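Local atomic coordinates of putative O-GlcNAcase nagJ (Clostridium perfringens, PDB entry 6PV5), a protein that probably hydrolyses N-acetylhexosamine-containing glycans as a family 84 glycoside hydrolase, here represented by its N-terminal, catalytic and helical post-catalytic domains. Residues M415-P419 with F486-T491; I378-G382 with R492-G496; Y222-D227 with R245-L249. One frame throughout, in Å; residues are numbered along the deposited sequence.

Contact 1: residues M415-P419 with F486-T491; sequences MALGP and FANHST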
ATOM      1  N   MET A 415      -4.493   1.221  15.170  1.00 26.33           N
ATOM      2  CA  MET A 415      -3.898   0.651  13.972  1.00 28.82           C
ATOM      3  C   MET A 415      -4.912   0.686  12.823  1.00 31.31           C
ATOM      4  O   MET A 415      -6.068   0.321  13.002  1.00 27.46           O
ATOM      5  CB  MET A 415      -3.467  -0.809  14.166  1.00 27.96           C
ATOM      6  CG  MET A 415      -2.458  -1.051  15.285  1.00 31.59           C
ATOM      7  SD  MET A 415      -0.904  -0.155  14.994  1.00 35.28           S
ATOM      8  CE  MET A 415       0.290  -1.162  15.874  1.00 35.90           C
ATOM      9  N   ALA A 416      -4.451   1.075  11.622  1.00 27.85           N
ATOM     10  CA  ALA A 416      -5.274   0.985  10.422  1.00 25.28           C
ATOM     11  C   ALA A 416      -4.949  -0.337   9.745  1.00 25.19           C
ATOM     12  O   ALA A 416      -3.828  -0.528   9.272  1.00 25.86           O
ATOM     13  CB  ALA A 416      -4.995   2.164   9.516  1.00 23.84           C
ATOM     14  N   LEU A 417      -5.925  -1.250   9.734  1.00 22.82           N
ATOM     15  CA  LEU A 417      -5.714  -2.595   9.227  1.00 23.29           C
ATOM     16  C   LEU A 417      -6.709  -2.889   8.107  1.00 23.71           C
ATOM     17  O   LEU A 417      -6.922  -4.053   7.780  1.00 25.44           O
ATOM     18  CB  LEU A 417      -5.886  -3.609  10.376  1.00 23.08           C
ATOM     19  CG  LEU A 417      -4.896  -3.465  11.545  1.00 24.41           C
ATOM     20  CD1 LEU A 417      -5.261  -4.437  12.676  1.00 21.83           C
ATOM     21  CD2 LEU A 417      -3.472  -3.740  11.060  1.00 22.09           C
ATOM     22  N   GLY A 418      -7.304  -1.846   7.516  1.00 24.92           N
ATOM     23  CA  GLY A 418      -8.298  -2.062   6.471  1.00 26.26           C
ATOM     24  C   GLY A 418      -7.782  -1.926   5.034  1.00 27.99           C
ATOM     25  O   GLY A 418      -6.635  -1.541   4.788  1.00 25.16           O
ATOM     26  N   PRO A 419      -8.643  -2.195   4.021  1.00 27.92           N
ATOM     27  CA  PRO A 419      -8.263  -2.013   2.620  1.00 26.26           C
ATOM     28  C   PRO A 419      -8.302  -0.538   2.231  1.00 25.77           C
ATOM     29  O   PRO A 419      -9.032   0.263   2.828  1.00 24.75           O
ATOM     30  CB  PRO A 419      -9.352  -2.797   1.866  1.00 25.93           C
ATOM     31  CG  PRO A 419     -10.572  -2.622   2.751  1.00 27.78           C
ATOM     32  CD  PRO A 419     -10.026  -2.690   4.171  1.00 26.90           C
ATOM     33  N   PHE A 486     -10.543  -9.588  14.121  1.00 23.46           N
ATOM     34  CA  PHE A 486      -9.884  -8.501  14.841  1.00 24.17           C
ATOM     35  C   PHE A 486      -9.822  -7.240  13.971  1.00 22.80           C
ATOM     36  O   PHE A 486     -10.200  -6.143  14.400  1.00 22.28           O
ATOM     37  CB  PHE A 486      -8.484  -8.990  15.248  1.00 26.10           C
ATOM     38  CG  PHE A 486      -7.561  -7.949  15.827  1.00 26.36           C
ATOM     39  CD1 PHE A 486      -7.742  -7.487  17.125  1.00 27.34           C
ATOM     40  CD2 PHE A 486      -6.490  -7.459  15.089  1.00 26.33           C
ATOM     41  CE1 PHE A 486      -6.876  -6.541  17.670  1.00 28.54           C
ATOM     42  CE2 PHE A 486      -5.631  -6.508  15.624  1.00 27.45           C
ATOM     43  CZ  PHE A 486      -5.821  -6.054  16.920  1.00 29.53           C
ATOM     44  N   ALA A 487      -9.321  -7.400  12.737  1.00 22.02           N
ATOM     45  CA  ALA A 487      -9.088  -6.262  11.850  1.00 23.82           C
ATOM     46  C   ALA A 487     -10.397  -5.541  11.510  1.00 24.31           C
ATOM     47  O   ALA A 487     -10.404  -4.331  11.296  1.00 23.69           O
ATOM     48  CB  ALA A 487      -8.381  -6.729  10.600  1.00 21.52           C
ATOM     49  N   ASN A 488     -11.507  -6.279  11.498  1.00 24.03           N
ATOM     50  CA  ASN A 488     -12.828  -5.707  11.252  1.00 25.79           C
ATOM     51  C   ASN A 488     -13.124  -4.529  12.179  1.00 25.99           C
ATOM     52  O   ASN A 488     -13.852  -3.604  11.794  1.00 26.29           O
ATOM     53  CB  ASN A 488     -13.906  -6.800  11.269  1.00 26.08           C
ATOM     54  CG  ASN A 488     -15.331  -6.323  11.062  1.00 27.43           C
ATOM     55  OD1 ASN A 488     -15.623  -5.527  10.172  1.00 24.62           O
ATOM     56  ND2 ASN A 488     -16.238  -6.827  11.883  1.00 26.55           N
ATOM     57  N   HIS A 489     -12.535  -4.530  13.384  1.00 25.75           N
ATOM     58  CA  HIS A 489     -12.847  -3.477  14.341  1.00 23.65           C
ATOM     59  C   HIS A 489     -11.788  -2.379  14.326  1.00 25.44           C
ATOM     60  O   HIS A 489     -11.747  -1.557  15.230  1.00 23.23           O
ATOM     61  CB  HIS A 489     -12.986  -4.055  15.755  1.00 25.29           C
ATOM     62  CG  HIS A 489     -14.158  -4.958  15.931  1.00 24.18           C
ATOM     63  ND1 HIS A 489     -15.335  -4.515  16.471  1.00 24.30           N
ATOM     64  CD2 HIS A 489     -14.343  -6.260  15.616  1.00 23.87           C
ATOM     65  CE1 HIS A 489     -16.205  -5.512  16.514  1.00 23.15           C
ATOM     66  NE2 HIS A 489     -15.624  -6.588  15.986  1.00 24.49           N
ATOM     67  N   SER A 490     -10.936  -2.353  13.297  1.00 26.84           N
ATOM     68  CA  SER A 490      -9.783  -1.460  13.321  1.00 27.43           C
ATOM     69  C   SER A 490      -9.455  -0.933  11.917  1.00 28.27           C
ATOM     70  O   SER A 490      -8.305  -1.058  11.470  1.00 26.68           O
ATOM     71  CB  SER A 490      -8.583  -2.223  13.853  1.00 25.50           C
ATOM     72  OG  SER A 490      -7.641  -1.319  14.413  1.00 26.16           O
ATOM     73  N   THR A 491     -10.467  -0.439  11.191  1.00 25.65           N
ATOM     74  CA  THR A 491     -10.244  -0.088   9.790  1.00 26.99           C
ATOM     75  C   THR A 491     -10.325   1.422   9.628  1.00 25.86           C
ATOM     76  O   THR A 491      -9.624   1.983   8.808  1.00 28.96           O
ATOM     77  CB  THR A 491     -11.146  -0.845   8.802  1.00 26.30           C
ATOM     78  OG1 THR A 491     -12.518  -0.557   9.093  1.00 28.09           O
ATOM     79  CG2 THR A 491     -10.946  -2.345   8.839  1.00 27.90           C
TER
HETATM   80  O   HOH W   1      -6.245  -0.599  16.463  1.00 24.41           O
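The Phe486 ring meets Leu417 obliquely: methyl CD1 of Leu417 lies 3.6 Å from CE2 of Phe486, with CD2 the next nearest ring atom, while Phe561 of helix 548-579 packs against the same ring edge-to-face. These residues join a loop of the catalytic (β/α)8 barrel, between strands 399-403 and 431-436, to the last part of helix 480-487 and the turn after it, where the chain moves on toward the helical post-catalytic domain. With Phe486 CG anti to its backbone N (chi1 171°), the ring tip comes nearer the loop than its CB direction suggests. Beside it, CB of Leu417 rests 4.0 Å from CB of Ala487, extending the apolar patch.

The Ala487-Ser490 type I turn then brings Ser490 against the loop. Leu417 N donates to Ser490 O at 3.0 Å, arriving nearly in line with the carbonyl bond (C=O...N 165°). The hydroxyl Ser490 OG gives its proton to Met415 O at 2.7 Å, tilted from the carbonyl plane. Ser490 O and Met415 O, both acceptors, stand 3.0 Å apart, each supplied by its own donor. Further along, CG2 of Thr491 packs 3.6 Å from CA of Gly418, whereas Thr491 OG1 turns to the carbonyl of Arg497. A water completes the polar link, accepting from Met415 N at 2.8 Å and donating to Ser490 OG at 2.6 Å.

Contact 2: residues I378-G382 with R492-G496; sequences IPPNG and RLDTG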
ATOM      1  N   ILE A 378      -6.246  14.470   4.895  1.00 26.69           N
ATOM      2  CA  ILE A 378      -6.699  13.089   5.018  1.00 28.21           C
ATOM      3  C   ILE A 378      -8.162  13.030   4.557  1.00 29.21           C
ATOM      4  O   ILE A 378      -9.063  13.295   5.340  1.00 25.90           O
ATOM      5  CB  ILE A 378      -6.530  12.558   6.468  1.00 30.81           C
ATOM      6  CG1 ILE A 378      -5.159  12.893   7.080  1.00 29.53           C
ATOM      7  CG2 ILE A 378      -6.801  11.054   6.549  1.00 29.14           C
ATOM      8  CD1 ILE A 378      -5.229  13.206   8.553  1.00 34.95           C
ATOM      9  N   PRO A 379      -8.467  12.698   3.278  1.00 29.18           N
ATOM     10  CA  PRO A 379      -9.848  12.768   2.773  1.00 28.03           C
ATOM     11  C   PRO A 379     -10.739  11.690   3.393  1.00 27.44           C
ATOM     12  O   PRO A 379     -10.491  10.492   3.217  1.00 25.44           O
ATOM     13  CB  PRO A 379      -9.696  12.547   1.259  1.00 28.05           C
ATOM     14  CG  PRO A 379      -8.227  12.876   1.001  1.00 28.20           C
ATOM     15  CD  PRO A 379      -7.509  12.325   2.227  1.00 26.81           C
ATOM     16  N   PRO A 380     -11.792  12.103   4.142  1.00 25.51           N
ATOM     17  CA  PRO A 380     -12.592  11.176   4.944  1.00 26.38           C
ATOM     18  C   PRO A 380     -13.381  10.193   4.092  1.00 26.18           C
ATOM     19  O   PRO A 380     -13.677   9.084   4.531  1.00 26.99           O
ATOM     20  CB  PRO A 380     -13.529  12.083   5.778  1.00 26.39           C
ATOM     21  CG  PRO A 380     -13.535  13.401   5.052  1.00 28.86           C
ATOM     22  CD  PRO A 380     -12.209  13.503   4.320  1.00 24.38           C
ATOM     23  N   ASN A 381     -13.643  10.585   2.849  0.54 25.48           N
ATOM     24  CA  ASN A 381     -14.495   9.801   1.977  0.54 26.94           C
ATOM     25  C   ASN A 381     -13.775   9.478   0.665  0.54 27.42           C
ATOM     26  O   ASN A 381     -14.405   9.474  -0.394  0.54 25.67           O
ATOM     27  CB  ASN A 381     -15.805  10.560   1.743  0.54 29.03           C
ATOM     28  CG  ASN A 381     -16.812   9.793   0.914  0.54 31.59           C
ATOM     29  OD1 ASN A 381     -16.769   8.566   0.860  0.54 31.58           O
ATOM     30  ND2 ASN A 381     -17.721  10.515   0.269  0.54 29.24           N
ATOM     31  N   GLY A 382     -12.471   9.169   0.740  1.00 26.51           N
ATOM     32  CA  GLY A 382     -11.689   8.809  -0.437  1.00 24.89           C
ATOM     33  C   GLY A 382     -11.577   9.956  -1.452  1.00 28.33           C
ATOM     34  O   GLY A 382     -11.569  11.128  -1.078  1.00 28.08           O
ATOM     35  N   ARG A 492     -11.137   2.071  10.454  1.00 23.64           N
ATOM     36  CA  ARG A 492     -11.463   3.467  10.240  1.00 26.01           C
ATOM     37  C   ARG A 492     -10.616   4.356  11.151  1.00 27.53           C
ATOM     38  O   ARG A 492     -10.680   4.225  12.369  1.00 27.05           O
ATOM     39  CB  ARG A 492     -12.967   3.668  10.476  1.00 26.77           C
ATOM     40  CG  ARG A 492     -13.462   5.104  10.380  1.00 28.23           C
ATOM     41  CD  ARG A 492     -13.533   5.600   8.936  1.00 28.59           C
ATOM     42  NE  ARG A 492     -14.002   6.983   8.867  1.00 27.61           N
ATOM     43  CZ  ARG A 492     -14.194   7.688   7.750  1.00 28.20           C
ATOM     44  NH1 ARG A 492     -13.963   7.156   6.561  1.00 27.44           N
ATOM     45  NH2 ARG A 492     -14.638   8.924   7.831  1.00 25.75           N
ATOM     46  N   LEU A 493      -9.863   5.287  10.547  1.00 24.87           N
ATOM     47  CA  LEU A 493      -9.190   6.349  11.271  1.00 26.73           C
ATOM     48  C   LEU A 493      -9.860   7.670  10.891  1.00 29.54           C
ATOM     49  O   LEU A 493     -11.051   7.838  11.132  1.00 30.21           O
ATOM     50  CB  LEU A 493      -7.693   6.312  10.935  1.00 30.21           C
ATOM     51  CG  LEU A 493      -6.764   5.502  11.854  1.00 35.17           C
ATOM     52  CD1 LEU A 493      -7.309   4.128  12.138  1.00 33.25           C
ATOM     53  CD2 LEU A 493      -5.403   5.350  11.193  1.00 39.16           C
ATOM     54  N   ASP A 494      -9.127   8.622  10.300  1.00 27.95           N
ATOM     55  CA  ASP A 494      -9.832   9.764   9.738  1.00 29.54           C
ATOM     56  C   ASP A 494     -10.328   9.438   8.328  1.00 27.71           C
ATOM     57  O   ASP A 494     -11.082  10.192   7.747  1.00 27.59           O
ATOM     58  CB  ASP A 494      -8.993  11.036   9.775  1.00 33.53           C
ATOM     59  CG  ASP A 494      -8.923  11.645  11.163  1.00 36.98           C
ATOM     60  OD1 ASP A 494      -9.474  11.029  12.097  1.00 34.69           O
ATOM     61  OD2 ASP A 494      -8.292  12.720  11.299  1.00 43.33           O
ATOM     62  N   THR A 495      -9.900   8.302   7.785  1.00 27.52           N
ATOM     63  CA  THR A 495     -10.405   7.808   6.518  1.00 28.44           C
ATOM     64  C   THR A 495     -10.397   6.295   6.658  1.00 28.15           C
ATOM     65  O   THR A 495      -9.898   5.796   7.664  1.00 27.51           O
ATOM     66  CB  THR A 495      -9.569   8.322   5.336  1.00 28.62           C
ATOM     67  OG1 THR A 495     -10.252   8.010   4.115  1.00 30.42           O
ATOM     68  CG2 THR A 495      -8.171   7.737   5.301  1.00 24.49           C
ATOM     69  N   GLY A 496     -10.930   5.583   5.661  1.00 25.29           N
ATOM     70  CA  GLY A 496     -10.874   4.128   5.689  1.00 24.77           C
ATOM     71  C   GLY A 496     -12.270   3.518   5.686  1.00 25.40           C
ATOM     72  O   GLY A 496     -13.262   4.215   5.896  1.00 28.18           O
TER
HETATM   73  O   HOH W   2     -12.828   6.577   3.405  1.00 36.27           O
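Pro380 and Thr495 bring two irregular backbones within 4.3 Å of each other, CA to CA, close enough for a CA-H...O contact from Pro380 CA to Asp494 O (3.3 Å). Two consecutive carbonyls of 378-382 then receive side chains of 492-496. Thr495 OG1 donates to Pro379 O at 2.7 Å; its position anti to the backbone N (chi1 -169°) directs it there and places CG2 3.8 Å from Ile378 CG2. That Ile378 methyl also touches CB of Asp494, whose carboxylate forms a salt bridge with Lys411.

The CB of Arg492 does not point at the other segment, but a bend at chi2 (75°) brings the guanidinium nearer. One face lies above Thr495 CA and Asp494 O, both toward the rim. NH1 is shared by two carbonyls: Pro380 O at 2.8 Å, in its carbonyl plane, and Gly496 O at 3.1 Å, on a lone pair (C=O...N 139°) and in the guanidinium plane. This double use should fix the rotation of the group. A water, 2.9 Å from Pro380 O, accepts from Gly496 N and bridges the segments again.

The 378-382 segment belongs to the loop that follows strand 369-372, the sixth of the (β/α)8 barrel. Such loops surround the active site at the C-terminal barrel mouth; the Ile378 side chain is about 11 Å from that of Asp305, the predicted proton donor.

Contact 3: residues Y222-D227 with R245-L249; sequences YAPKSD and RMKEL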
ATOM      1  N   TYR A 222      12.000   7.336  -0.428  1.00 33.98           N
ATOM      2  CA  TYR A 222      12.783   7.500   0.779  1.00 31.43           C
ATOM      3  C   TYR A 222      12.672   8.934   1.276  1.00 33.74           C
ATOM      4  O   TYR A 222      13.382   9.833   0.816  1.00 38.09           O
ATOM      5  CB  TYR A 222      14.215   7.029   0.525  1.00 32.73           C
ATOM      6  CG  TYR A 222      15.110   7.074   1.733  1.00 33.06           C
ATOM      7  CD1 TYR A 222      15.125   6.032   2.654  1.00 32.36           C
ATOM      8  CD2 TYR A 222      15.947   8.156   1.957  1.00 35.86           C
ATOM      9  CE1 TYR A 222      15.946   6.073   3.773  1.00 36.49           C
ATOM     10  CE2 TYR A 222      16.774   8.208   3.069  1.00 36.14           C
ATOM     11  CZ  TYR A 222      16.792   7.151   3.966  1.00 35.63           C
ATOM     12  OH  TYR A 222      17.605   7.213   5.067  1.00 39.09           O
ATOM     13  N   ALA A 223      11.772   9.157   2.234  1.00 34.62           N
ATOM     14  CA  ALA A 223      11.521  10.518   2.694  1.00 36.49           C
ATOM     15  C   ALA A 223      11.466  10.602   4.223  1.00 37.97           C
ATOM     16  O   ALA A 223      10.649  11.331   4.770  1.00 35.38           O
ATOM     17  CB  ALA A 223      10.264  11.045   2.033  1.00 36.53           C
ATOM     18  N   PRO A 224      12.382   9.943   4.977  1.00 43.68           N
ATOM     19  CA  PRO A 224      12.226   9.828   6.424  1.00 40.66           C
ATOM     20  C   PRO A 224      12.425  11.187   7.081  1.00 42.63           C
ATOM     21  O   PRO A 224      13.493  11.792   6.946  1.00 44.43           O
ATOM     22  CB  PRO A 224      13.337   8.864   6.873  1.00 44.74           C
ATOM     23  CG  PRO A 224      13.948   8.319   5.589  1.00 42.81           C
ATOM     24  CD  PRO A 224      13.641   9.338   4.508  1.00 41.30           C
ATOM     25  N   LYS A 225      11.397  11.619   7.824  1.00 41.79           N
ATOM     26  CA  LYS A 225      11.341  12.943   8.423  1.00 44.06           C
ATOM     27  C   LYS A 225      12.529  13.179   9.346  1.00 45.09           C
ATOM     28  O   LYS A 225      12.969  14.315   9.485  1.00 49.91           O
ATOM     29  CB  LYS A 225      10.008  13.187   9.139  1.00 42.84           C
ATOM     30  CG  LYS A 225       8.919  13.717   8.213  1.00 45.30           C
ATOM     31  CD  LYS A 225       7.511  13.486   8.686  1.00 46.08           C
ATOM     32  CE  LYS A 225       6.497  13.675   7.575  1.00 43.40           C
ATOM     33  NZ  LYS A 225       6.404  15.089   7.143  1.00 47.46           N
ATOM     34  N   SER A 226      13.046  12.103   9.949  1.00 44.94           N
ATOM     35  CA  SER A 226      14.062  12.237  10.979  1.00 45.57           C
ATOM     36  C   SER A 226      15.473  12.149  10.403  1.00 44.94           C
ATOM     37  O   SER A 226      16.423  12.421  11.121  1.00 41.04           O
ATOM     38  CB  SER A 226      13.855  11.213  12.071  1.00 43.64           C
ATOM     39  OG  SER A 226      14.084   9.912  11.561  1.00 41.23           O
ATOM     40  N   ASP A 227      15.618  11.745   9.130  1.00 49.70           N
ATOM     41  CA  ASP A 227      16.933  11.695   8.503  1.00 48.06           C
ATOM     42  C   ASP A 227      17.357  13.097   8.046  1.00 49.27           C
ATOM     43  O   ASP A 227      16.902  13.592   7.015  1.00 48.54           O
ATOM     44  CB  ASP A 227      17.034  10.655   7.380  1.00 44.75           C
ATOM     45  CG  ASP A 227      18.411  10.644   6.722  1.00 46.90           C
ATOM     46  OD1 ASP A 227      19.219  11.551   7.051  1.00 46.03           O
ATOM     47  OD2 ASP A 227      18.684   9.722   5.912  1.00 43.46           O
ATOM     48  N   ARG A 245      24.835   1.467   4.157  1.00 46.00           N
ATOM     49  CA  ARG A 245      23.433   1.400   4.541  1.00 54.54           C
ATOM     50  C   ARG A 245      22.568   1.730   3.321  1.00 49.79           C
ATOM     51  O   ARG A 245      21.655   0.984   2.966  1.00 48.53           O
ATOM     52  CB  ARG A 245      23.202   2.338   5.732  1.00 50.40           C
ATOM     53  CG  ARG A 245      21.753   2.461   6.173  1.00 54.38           C
ATOM     54  CD  ARG A 245      21.584   3.363   7.375  1.00 57.36           C
ATOM     55  NE  ARG A 245      21.533   4.805   7.151  1.00 57.46           N
ATOM     56  CZ  ARG A 245      20.586   5.450   6.464  1.00 62.77           C
ATOM     57  NH1 ARG A 245      19.613   4.780   5.863  1.00 56.00           N
ATOM     58  NH2 ARG A 245      20.635   6.769   6.358  1.00 61.24           N
ATOM     59  N   MET A 246      22.916   2.829   2.643  1.00 50.38           N
ATOM     60  CA  MET A 246      22.125   3.347   1.538  1.00 44.15           C
ATOM     61  C   MET A 246      22.241   2.448   0.306  1.00 45.99           C
ATOM     62  O   MET A 246      21.230   2.172  -0.347  1.00 49.53           O
ATOM     63  CB  MET A 246      22.537   4.791   1.234  1.00 47.78           C
ATOM     64  CG  MET A 246      22.141   5.789   2.329  1.00 47.46           C
ATOM     65  SD  MET A 246      20.319   6.019   2.546  1.00 55.92           S
ATOM     66  CE  MET A 246      19.830   6.083   0.822  1.00 45.67           C
ATOM     67  N   LYS A 247      23.449   1.916   0.038  1.00 45.84           N
ATOM     68  CA  LYS A 247      23.704   1.108  -1.151  1.00 43.62           C
ATOM     69  C   LYS A 247      22.901  -0.184  -1.090  1.00 42.53           C
ATOM     70  O   LYS A 247      22.378  -0.674  -2.099  1.00 43.63           O
ATOM     71  CB  LYS A 247      25.196   0.762  -1.281  1.00 47.72           C
ATOM     72  N   GLU A 248      22.835  -0.747   0.115  1.00 44.52           N
ATOM     73  CA  GLU A 248      22.079  -1.967   0.327  1.00 43.97           C
ATOM     74  C   GLU A 248      20.602  -1.711  -0.010  1.00 40.11           C
ATOM     75  O   GLU A 248      19.987  -2.484  -0.746  1.00 46.45           O
ATOM     76  CB  GLU A 248      22.359  -2.482   1.739  1.00 44.60           C
ATOM     77  CG  GLU A 248      21.741  -3.838   2.007  1.00 47.70           C
ATOM     78  CD  GLU A 248      22.018  -4.424   3.381  1.00 52.77           C
ATOM     79  OE1 GLU A 248      22.133  -3.637   4.360  1.00 51.68           O
ATOM     80  OE2 GLU A 248      22.113  -5.673   3.470  1.00 54.96           O
ATOM     81  N   LEU A 249      20.057  -0.588   0.468  1.00 40.64           N
ATOM     82  CA  LEU A 249      18.699  -0.187   0.102  1.00 42.74           C
ATOM     83  C   LEU A 249      18.571  -0.108  -1.421  1.00 42.04           C
ATOM     84  O   LEU A 249      17.722  -0.792  -2.006  1.00 37.70           O
ATOM     85  CB  LEU A 249      18.351   1.153   0.759  1.00 38.95           C
ATOM     86  CG  LEU A 249      18.034   1.107   2.255  1.00 39.51           C
ATOM     87  CD1 LEU A 249      17.753   2.496   2.808  1.00 39.11           C
ATOM     88  CD2 LEU A 249      16.864   0.183   2.545  1.00 45.02           C
TER
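Tyr222, at the end of strand 219-222, supplies most of the surface facing helix 243-255. Its CG stands anti to the backbone N (chi1 -177°), which sends the ring toward helix 243-255 and puts OH beside the Arg245 guanidinium. Arg245 NH1 donates to this oxygen at 3.3 Å, with the acceptor near the guanidinium plane; a second, weak bond comes from NH2 at the same distance. Both N-H groups therefore meet OH at the guanidinium edge, and the ring and guanidinium planes lie 29° apart. The bend at chi3 of Arg245 turns that edge toward the tyrosine.

Two further helix residues touch the ring. Met246 CE sits over one face, and its sulfur lies 4.5 Å from the ring centroid, 32° off the normal, giving an oblique Met-aromatic contact. Leu249 CD1 approaches CE1 of Tyr222 at 4.1 Å, its side chain crossing the tyrosine at about a right angle.

In the (β/α)8 barrel this is a β-α unit: the second strand passes through a loop into the helix that packs outside it, and Phe260 of the next strand, 259-264, also touches Tyr222, Met246 and Leu249.

Farther along, Pro224 CG lies 3.4 Å above the ring plane, on the face opposite Met246. Pro224 also opens a type I turn, closed by Asp227 N donating to Pro224 O at 3.0 Å. The turn leads to Asp227, whose OD2 accepts from Tyr222 OH at 2.9 Å through its anti lone pair. The same oxygen hydrogen-bonds with Tyr238 OH, and it forms a long salt bridge to Arg245 NH2 at 3.6 Å.

How the contacts relate
Following the chain from the N terminus, contact 3 closes first, a short loop from 222-227 to 245-249 that joins the second barrel strand to its helix. It ends before contact 2 opens at 378-382, in the loop after the sixth strand. Contact 1 opens at 415-419, beyond the seventh strand, and closes at 486-491; residues 492-496 follow at once and close contact 2, so contact 1 lies wholly within its span. The two share one continuous run, 486-496, which ties two barrel loops to the start of the post-catalytic helices. They touch where Ala416 CB meets Leu493 CD2 at 3.6 Å, whereas contact 3 lies about 28 Å from each, centre to centre.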